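Long-range contacts in ureidoglycolate hydrolase (PDB 4PXE), which hydrolyses (S)-ureidoglycolate to glyoxylate, ammonium and carbon dioxide at a two-manganese site, a late step of plant purine breakdown: residues I214-G219 with P395-Y400; G100-V105 with P404-S409. All coordinates share one frame; numbering follows the deposited sequence.

Contact 1. Residues I214-G219 with P395-Y400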
ATOM      1  N   ILE A 214       4.777 -20.547 -26.145  1.00 11.71           N
ATOM      2  CA  ILE A 214       5.343 -21.658 -26.911  1.00 13.00           C
ATOM      3  C   ILE A 214       4.395 -22.236 -27.960  1.00 12.53           C
ATOM      4  O   ILE A 214       4.773 -22.371 -29.129  1.00 13.42           O
ATOM      5  CB  ILE A 214       5.872 -22.776 -25.989  1.00 13.79           C
ATOM      6  CG1 ILE A 214       6.985 -22.243 -25.082  1.00 17.11           C
ATOM      7  CG2 ILE A 214       6.345 -23.971 -26.824  1.00 15.98           C
ATOM      8  CD1 ILE A 214       8.233 -21.833 -25.816  1.00 25.43           C
ATOM      9  N   LEU A 215       3.165 -22.555 -27.572  1.00 11.02           N
ATOM     10  CA  LEU A 215       2.229 -23.139 -28.528  1.00 11.89           C
ATOM     11  C   LEU A 215       1.941 -22.149 -29.644  1.00 13.16           C
ATOM     12  O   LEU A 215       1.920 -22.520 -30.821  1.00 12.61           O
ATOM     13  CB  LEU A 215       0.930 -23.568 -27.841  1.00 10.96           C
ATOM     14  CG  LEU A 215       1.043 -24.701 -26.823  1.00 10.91           C
ATOM     15  CD1 LEU A 215      -0.266 -24.844 -26.074  1.00 13.89           C
ATOM     16  CD2 LEU A 215       1.423 -26.028 -27.497  1.00 14.41           C
ATOM     17  N   GLU A 216       1.735 -20.888 -29.288  1.00 11.91           N
ATOM     18  CA  GLU A 216       1.492 -19.880 -30.304  1.00 11.73           C
ATOM     19  C   GLU A 216       2.687 -19.743 -31.254  1.00 13.36           C
ATOM     20  O   GLU A 216       2.519 -19.741 -32.479  1.00 13.96           O
ATOM     21  CB  GLU A 216       1.169 -18.540 -29.645  1.00 13.57           C
ATOM     22  CG  GLU A 216       0.868 -17.446 -30.647  1.00 14.94           C
ATOM     23  CD  GLU A 216       0.447 -16.166 -29.990  1.00 16.94           C
ATOM     24  OE1 GLU A 216       1.315 -15.472 -29.433  1.00 18.29           O
ATOM     25  OE2 GLU A 216      -0.767 -15.871 -30.049  1.00 19.97           O
ATOM     26  N   ASP A 217       3.898 -19.646 -30.702  1.00 11.46           N
ATOM     27  CA  ASP A 217       5.088 -19.429 -31.526  1.00 12.65           C
ATOM     28  C   ASP A 217       5.336 -20.603 -32.467  1.00 13.78           C
ATOM     29  O   ASP A 217       5.798 -20.410 -33.591  1.00 16.30           O
ATOM     30  CB  ASP A 217       6.340 -19.230 -30.664  1.00 14.04           C
ATOM     31  CG  ASP A 217       6.340 -17.919 -29.905  1.00 17.83           C
ATOM     32  OD1 ASP A 217       5.580 -16.998 -30.270  1.00 18.01           O
ATOM     33  OD2 ASP A 217       7.139 -17.818 -28.947  1.00 19.71           O
ATOM     34  N   GLU A 218       5.039 -21.814 -32.006  1.00 12.36           N
ATOM     35  CA  GLU A 218       5.325 -23.017 -32.791  1.00 13.84           C
ATOM     36  C   GLU A 218       4.172 -23.424 -33.707  1.00 14.01           C
ATOM     37  O   GLU A 218       4.284 -24.378 -34.477  1.00 16.69           O
ATOM     38  CB  GLU A 218       5.759 -24.163 -31.871  1.00 14.74           C
ATOM     39  CG  GLU A 218       7.057 -23.789 -31.172  1.00 17.37           C
ATOM     40  CD  GLU A 218       7.632 -24.849 -30.262  1.00 21.40           C
ATOM     41  OE1 GLU A 218       7.125 -25.985 -30.233  1.00 24.56           O
ATOM     42  OE2 GLU A 218       8.621 -24.512 -29.568  1.00 27.19           O
ATOM     43  N   GLY A 219       3.059 -22.698 -33.627  1.00 11.83           N
ATOM     44  CA  GLY A 219       1.889 -22.987 -34.444  1.00 12.28           C
ATOM     45  C   GLY A 219       1.141 -24.247 -34.057  1.00 13.20           C
ATOM     46  O   GLY A 219       0.524 -24.896 -34.909  1.00 14.37           O
ATOM     47  N   PRO A 395      -3.177 -22.497 -26.525  1.00 10.98           N
ATOM     48  CA  PRO A 395      -2.360 -21.300 -26.742  1.00 11.33           C
ATOM     49  C   PRO A 395      -2.973 -20.056 -26.129  1.00 12.29           C
ATOM     50  O   PRO A 395      -4.183 -19.997 -25.901  1.00 13.71           O
ATOM     51  CB  PRO A 395      -2.353 -21.150 -28.267  1.00 12.92           C
ATOM     52  CG  PRO A 395      -2.706 -22.518 -28.790  1.00 12.51           C
ATOM     53  CD  PRO A 395      -3.656 -23.086 -27.791  1.00 12.23           C
ATOM     54  N   CYS A 396      -2.124 -19.081 -25.841  1.00 12.20           N
ATOM     55  CA  CYS A 396      -2.628 -17.768 -25.488  1.00 13.47           C
ATOM     56  C   CYS A 396      -1.726 -16.715 -26.100  1.00 13.23           C
ATOM     57  O   CYS A 396      -0.538 -16.950 -26.331  1.00 14.67           O
ATOM     58  CB  CYS A 396      -2.806 -17.597 -23.968  1.00 14.00           C
ATOM     59  SG  CYS A 396      -1.293 -17.704 -22.997  1.00 15.04           S
ATOM     60  N   TYR A 397      -2.329 -15.565 -26.373  1.00 12.34           N
ATOM     61  CA  TYR A 397      -1.705 -14.494 -27.118  1.00 12.68           C
ATOM     62  C   TYR A 397      -0.448 -13.999 -26.419  1.00 13.42           C
ATOM     63  O   TYR A 397      -0.510 -13.492 -25.292  1.00 12.82           O
ATOM     64  CB  TYR A 397      -2.711 -13.356 -27.271  1.00 13.56           C
ATOM     65  CG  TYR A 397      -2.208 -12.209 -28.107  1.00 14.98           C
ATOM     66  CD1 TYR A 397      -1.687 -12.427 -29.376  1.00 14.60           C
ATOM     67  CD2 TYR A 397      -2.279 -10.905 -27.644  1.00 18.36           C
ATOM     68  CE1 TYR A 397      -1.220 -11.371 -30.150  1.00 17.39           C
ATOM     69  CE2 TYR A 397      -1.819  -9.846 -28.417  1.00 18.17           C
ATOM     70  CZ  TYR A 397      -1.307 -10.092 -29.672  1.00 19.22           C
ATOM     71  OH  TYR A 397      -0.837  -9.050 -30.443  1.00 23.58           O
ATOM     72  N   LYS A 398       0.688 -14.158 -27.096  1.00 14.44           N
ATOM     73  CA  LYS A 398       1.999 -13.709 -26.597  1.00 14.36           C
ATOM     74  C   LYS A 398       2.380 -14.256 -25.221  1.00 14.73           C
ATOM     75  O   LYS A 398       3.317 -13.771 -24.580  1.00 16.30           O
ATOM     76  CB  LYS A 398       2.113 -12.183 -26.663  1.00 17.14           C
ATOM     77  CG  LYS A 398       1.928 -11.697 -28.099  1.00 23.32           C
ATOM     78  CD  LYS A 398       2.206 -10.235 -28.298  1.00 27.74           C
ATOM     79  CE  LYS A 398       2.189  -9.912 -29.788  1.00 29.49           C
ATOM     80  NZ  LYS A 398       3.152 -10.754 -30.539  1.00 38.11           N
ATOM     81  N   GLY A 399       1.663 -15.288 -24.785  1.00 13.49           N
ATOM     82  CA  GLY A 399       1.873 -15.844 -23.464  1.00 14.63           C
ATOM     83  C   GLY A 399       1.362 -15.005 -22.312  1.00 16.45           C
ATOM     84  O   GLY A 399       1.539 -15.398 -21.160  1.00 16.02           O
ATOM     85  N   TYR A 400       0.718 -13.877 -22.601  1.00 13.90           N
ATOM     86  CA  TYR A 400       0.348 -12.932 -21.547  1.00 12.75           C
ATOM     87  C   TYR A 400      -0.597 -13.571 -20.538  1.00 13.27           C
ATOM     88  O   TYR A 400      -1.562 -14.240 -20.914  1.00 12.74           O
ATOM     89  CB  TYR A 400      -0.399 -11.734 -22.133  1.00 12.30           C
ATOM     90  CG  TYR A 400       0.340 -10.831 -23.089  1.00 14.61           C
ATOM     91  CD1 TYR A 400       1.690 -10.542 -22.936  1.00 14.71           C
ATOM     92  CD2 TYR A 400      -0.343 -10.246 -24.147  1.00 15.74           C
ATOM     93  CE1 TYR A 400       2.339  -9.671 -23.821  1.00 15.79           C
ATOM     94  CE2 TYR A 400       0.289  -9.389 -25.027  1.00 17.54           C
ATOM     95  CZ  TYR A 400       1.623  -9.108 -24.861  1.00 14.69           C
ATOM     96  OH  TYR A 400       2.240  -8.254 -25.760  1.00 21.70           O
TER
HETATM   97  O   HOH W   1       0.837 -20.045 -26.467  1.00 13.72           O
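Glu-216 reaches from the short helix 214-218, which ends in a Schellman motif at Gly-219, to a type II beta turn of residues 396-399 in the loop after strand 389-394. Its CG stands anti to the backbone N (chi1 -178°), and with the chain extended beyond that the carboxylate is carried straight across to the turn. There OE1 accepts the amide of Lys-398 at 2.8 Å from that N, on its syn side but 32° out of the carboxylate plane. The other oxygen, OE2, comes to the edge of the Tyr-397 ring, 3.6 Å from CD1, with carboxylate and ring planes 76° apart. Glutamate suits the place because it has both the length and the acceptor. One helical position earlier, Leu-215 lies against Pro-395, its CB 3.9 Å from the proline CG; the proline ring gives it an apolar surface with no N-H to satisfy. Within the same chain, Glu-210, a substrate-binding residue, accepts the amides of Ile-214 and Leu-215 at the start of this helix. Between the two side-chain contacts sits a single water, accepting from the N of Glu-216 at 3.1 Å and from the N of Cys-396 at 3.2 Å.

Contact 2. Residues G100-V105 with P404-S409. With MN (manganese (II) ion), chain C; MN (manganese (II) ion), chain D.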
ATOM      1  N   GLY A 100      -6.569 -11.114 -16.054  1.00 11.47           N
ATOM      2  CA  GLY A 100      -7.336 -11.383 -17.262  1.00 13.05           C
ATOM      3  C   GLY A 100      -8.591 -12.206 -17.015  1.00 12.48           C
ATOM      4  O   GLY A 100      -8.933 -12.493 -15.865  1.00 13.37           O
ATOM      5  N   LYS A 101      -9.248 -12.605 -18.106  1.00 11.82           N
ATOM      6  CA  LYS A 101     -10.548 -13.275 -18.073  1.00 12.15           C
ATOM      7  C   LYS A 101     -10.469 -14.786 -18.329  1.00 11.40           C
ATOM      8  O   LYS A 101     -11.487 -15.474 -18.284  1.00 12.42           O
ATOM      9  CB  LYS A 101     -11.484 -12.690 -19.150  1.00 17.41           C
ATOM     10  CG  LYS A 101     -11.581 -11.171 -19.207  1.00 19.40           C
ATOM     11  CD  LYS A 101     -12.631 -10.711 -20.237  1.00 23.95           C
ATOM     12  CE  LYS A 101     -12.331 -11.147 -21.663  1.00 24.21           C
ATOM     13  NZ  LYS A 101     -13.254 -10.452 -22.641  1.00 21.51           N
ATOM     14  N   TYR A 102      -9.272 -15.295 -18.610  1.00 11.45           N
ATOM     15  CA  TYR A 102      -9.109 -16.669 -19.115  1.00 11.80           C
ATOM     16  C   TYR A 102      -8.429 -17.623 -18.130  1.00 10.26           C
ATOM     17  O   TYR A 102      -8.731 -18.823 -18.110  1.00 11.53           O
ATOM     18  CB  TYR A 102      -8.358 -16.658 -20.464  1.00 11.64           C
ATOM     19  CG  TYR A 102      -9.087 -15.889 -21.543  1.00 11.08           C
ATOM     20  CD1 TYR A 102      -9.979 -16.533 -22.400  1.00 11.08           C
ATOM     21  CD2 TYR A 102      -8.890 -14.519 -21.697  1.00 11.55           C
ATOM     22  CE1 TYR A 102     -10.664 -15.827 -23.374  1.00 11.86           C
ATOM     23  CE2 TYR A 102      -9.566 -13.809 -22.668  1.00 11.90           C
ATOM     24  CZ  TYR A 102     -10.449 -14.473 -23.505  1.00 13.58           C
ATOM     25  OH  TYR A 102     -11.135 -13.767 -24.478  1.00 15.19           O
ATOM     26  N   ASP A 103      -7.531 -17.082 -17.313  1.00 11.42           N
ATOM     27  CA  ASP A 103      -6.839 -17.872 -16.298  1.00 10.62           C
ATOM     28  C   ASP A 103      -7.856 -18.553 -15.383  1.00 11.84           C
ATOM     29  O   ASP A 103      -8.717 -17.894 -14.808  1.00 12.36           O
ATOM     30  CB  ASP A 103      -5.924 -16.933 -15.512  1.00 11.69           C
ATOM     31  CG  ASP A 103      -5.181 -17.623 -14.418  1.00 13.37           C
ATOM     32  OD1 ASP A 103      -5.034 -18.850 -14.449  1.00 12.85           O
ATOM     33  OD2 ASP A 103      -4.717 -16.919 -13.509  1.00 18.34           O
ATOM     34  N   GLY A 104      -7.783 -19.879 -15.291  1.00 10.18           N
ATOM     35  CA  GLY A 104      -8.729 -20.651 -14.487  1.00 11.81           C
ATOM     36  C   GLY A 104     -10.103 -20.840 -15.119  1.00 11.04           C
ATOM     37  O   GLY A 104     -10.625 -21.964 -15.224  1.00 11.93           O
ATOM     38  N   VAL A 105     -10.688 -19.720 -15.537  1.00 11.67           N
ATOM     39  CA  VAL A 105     -12.057 -19.720 -16.044  1.00 11.91           C
ATOM     40  C   VAL A 105     -12.242 -20.675 -17.226  1.00 12.08           C
ATOM     41  O   VAL A 105     -13.245 -21.387 -17.293  1.00 12.23           O
ATOM     42  CB  VAL A 105     -12.518 -18.297 -16.421  1.00 12.62           C
ATOM     43  CG1 VAL A 105     -13.921 -18.328 -16.988  1.00 15.02           C
ATOM     44  CG2 VAL A 105     -12.478 -17.386 -15.199  1.00 12.80           C
ATOM     45  N   PRO A 404      -4.604  -7.728 -18.143  1.00 12.33           N
ATOM     46  CA  PRO A 404      -5.803  -7.706 -18.991  1.00 13.41           C
ATOM     47  C   PRO A 404      -5.559  -8.024 -20.468  1.00 13.05           C
ATOM     48  O   PRO A 404      -6.525  -8.259 -21.189  1.00 14.15           O
ATOM     49  CB  PRO A 404      -6.325  -6.268 -18.829  1.00 13.44           C
ATOM     50  CG  PRO A 404      -5.173  -5.488 -18.331  1.00 15.12           C
ATOM     51  CD  PRO A 404      -4.392  -6.435 -17.468  1.00 13.92           C
ATOM     52  N   GLU A 405      -4.303  -8.015 -20.898  1.00 12.12           N
ATOM     53  CA  GLU A 405      -3.937  -8.390 -22.269  1.00 12.96           C
ATOM     54  C   GLU A 405      -4.047  -9.894 -22.532  1.00 13.27           C
ATOM     55  O   GLU A 405      -3.961 -10.331 -23.681  1.00 13.48           O
ATOM     56  CB  GLU A 405      -2.517  -7.913 -22.579  1.00 13.60           C
ATOM     57  CG  GLU A 405      -2.371  -6.395 -22.685  1.00 15.72           C
ATOM     58  CD  GLU A 405      -2.028  -5.703 -21.369  1.00 17.05           C
ATOM     59  OE1 GLU A 405      -2.101  -6.311 -20.278  1.00 14.81           O
ATOM     60  OE2 GLU A 405      -1.655  -4.509 -21.438  1.00 22.27           O
ATOM     61  N   GLU A 406      -4.221 -10.680 -21.468  1.00 11.82           N
ATOM     62  CA  GLU A 406      -4.434 -12.121 -21.582  1.00 11.29           C
ATOM     63  C   GLU A 406      -5.546 -12.434 -22.585  1.00 11.91           C
ATOM     64  O   GLU A 406      -6.617 -11.831 -22.540  1.00 12.84           O
ATOM     65  CB  GLU A 406      -4.804 -12.666 -20.202  1.00 10.48           C
ATOM     66  CG  GLU A 406      -4.987 -14.175 -20.109  1.00 11.99           C
ATOM     67  CD  GLU A 406      -5.373 -14.556 -18.701  1.00 13.04           C
ATOM     68  OE1 GLU A 406      -6.584 -14.596 -18.425  1.00 13.14           O
ATOM     69  OE2 GLU A 406      -4.460 -14.750 -17.866  1.00 13.25           O
ATOM     70  N   TYR A 407      -5.298 -13.375 -23.491  1.00 11.54           N
ATOM     71  CA  TYR A 407      -6.293 -13.721 -24.506  1.00 11.24           C
ATOM     72  C   TYR A 407      -6.072 -15.120 -25.051  1.00 12.51           C
ATOM     73  O   TYR A 407      -4.941 -15.491 -25.373  1.00 12.75           O
ATOM     74  CB  TYR A 407      -6.239 -12.716 -25.669  1.00 14.15           C
ATOM     75  CG  TYR A 407      -7.252 -13.001 -26.754  1.00 13.00           C
ATOM     76  CD1 TYR A 407      -8.555 -12.543 -26.640  1.00 13.22           C
ATOM     77  CD2 TYR A 407      -6.906 -13.728 -27.897  1.00 13.41           C
ATOM     78  CE1 TYR A 407      -9.497 -12.799 -27.628  1.00 16.17           C
ATOM     79  CE2 TYR A 407      -7.841 -13.987 -28.888  1.00 14.63           C
ATOM     80  CZ  TYR A 407      -9.130 -13.526 -28.745  1.00 16.55           C
ATOM     81  OH  TYR A 407     -10.059 -13.799 -29.722  1.00 16.45           O
ATOM     82  N   SER A 408      -7.154 -15.884 -25.157  1.00 12.35           N
ATOM     83  CA  SER A 408      -7.157 -17.123 -25.933  1.00 11.88           C
ATOM     84  C   SER A 408      -8.374 -17.056 -26.867  1.00 14.17           C
ATOM     85  O   SER A 408      -9.445 -16.596 -26.469  1.00 15.06           O
ATOM     86  CB  SER A 408      -7.224 -18.338 -25.010  1.00 14.22           C
ATOM     87  OG  SER A 408      -7.031 -19.532 -25.746  1.00 21.25           O
ATOM     88  N   SER A 409      -8.217 -17.490 -28.113  1.00 12.78           N
ATOM     89  CA  SER A 409      -9.295 -17.339 -29.092  1.00 13.17           C
ATOM     90  C   SER A 409     -10.418 -18.341 -28.857  1.00 13.27           C
ATOM     91  O   SER A 409     -10.217 -19.359 -28.197  1.00 12.94           O
ATOM     92  CB  SER A 409      -8.746 -17.509 -30.514  1.00 12.81           C
ATOM     93  OG  SER A 409      -8.369 -18.855 -30.738  1.00 13.64           O
TER
HETATM   94 MN    MN C 501      -4.767 -20.592 -13.146  1.00 11.58          MN
HETATM   95 MN    MN D 502      -3.181 -17.362 -11.983  1.00 26.38          MN
HETATM   96  O   HOH W   2      -4.945 -13.520 -15.545  1.00 11.99           O
HETATM   97  O   HOH W   3      -8.330 -11.262 -20.473  1.00 13.85           O
HETATM   98  O   HOH W   4     -11.548 -15.122 -26.734  1.00 19.22           O
HETATM   99  O   HOH W   5      -4.388 -22.599 -12.253  1.00 14.22           O
HETATM  100  O   HOH W   6      -3.913 -19.324 -11.535  1.00 17.49           O
HETATM  101  O   HOH W   7      -2.313 -20.800 -13.417  1.00 16.20           O
HETATM  102  O   HOH W   8      -1.815 -18.133 -12.926  1.00 17.62           O
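The ring of Tyr-102 lies with one face over the backbone of residues 407-408: Ser-408 N stands 3.8 Å above the ring plane, over its centre, and Tyr-407 C shares that face. CE1 approaches Ser-408 O to 3.4 Å, and Ile-24 and Ile-209 add apolar contacts to the same side chain. Tyr-102 and Tyr-407 run alongside each other in the same direction, their ring planes 70° apart, and Tyr-102 OH comes within 3.6 Å of Tyr-407 CD1. A water accepts from that hydroxyl and donates to Ser-408 O. Replacing Tyr-102 by an alanine is likely to open a gap over the 407-408 backbone and take away the hydroxyl that this water accepts from. The carboxylate of Glu-406 is the other flat group. An anti first torsion (chi1 -177°) and an extended chain carry it to the backbone amides of the 100-105 loop, where OE1 is gripped by two successive N-H groups: Tyr-102 N at 2.8 Å, nearly along the C-O axis, and Asp-103 N at 2.9 Å, from 50° out of the carboxylate plane. Gly-100 fits beside it, since a beta carbon there would collide with OE1. This loop belongs to the dinuclear metal centre of the M20 peptidase fold, in which Asp-103 is the bridging carboxylate and Glu-406, holding its amide, is a second-shell residue. OE2 of Glu-406 is hydrogen-bonded to Ser-401 OG and accepts from a water that in turn accepts from Gly-100 N. Asp-103 OD1 binds one manganese at 2.2 Å, completed on the protein side by His-92 and His-208, while OD2 binds the second, also at 2.2 Å, together with Glu-138 and His-402. One water lies between the two metals and is bound to both.

Overall arrangement
The segments come along the chain in the order 100-105, 214-219, 395-400 and 404-409, so contact 1 is nested inside the loop that contact 2 closes. The centres of the two contacts are about 13 Å apart, on the same side of the chain's centre. Both draw on the connection between strand 389-394 and helix 410-429, whose two halves are joined by hydrogen bonds from Tyr-397 N to Tyr-407 O (2.8 Å) and from Ser-408 OG to Pro-395 O (2.9 Å). Its first part, 395-400, meets helix 214-218 across 176 residues of sequence; its last part, 404-409, meets the manganese-binding loop 100-105 across 299, at the active site.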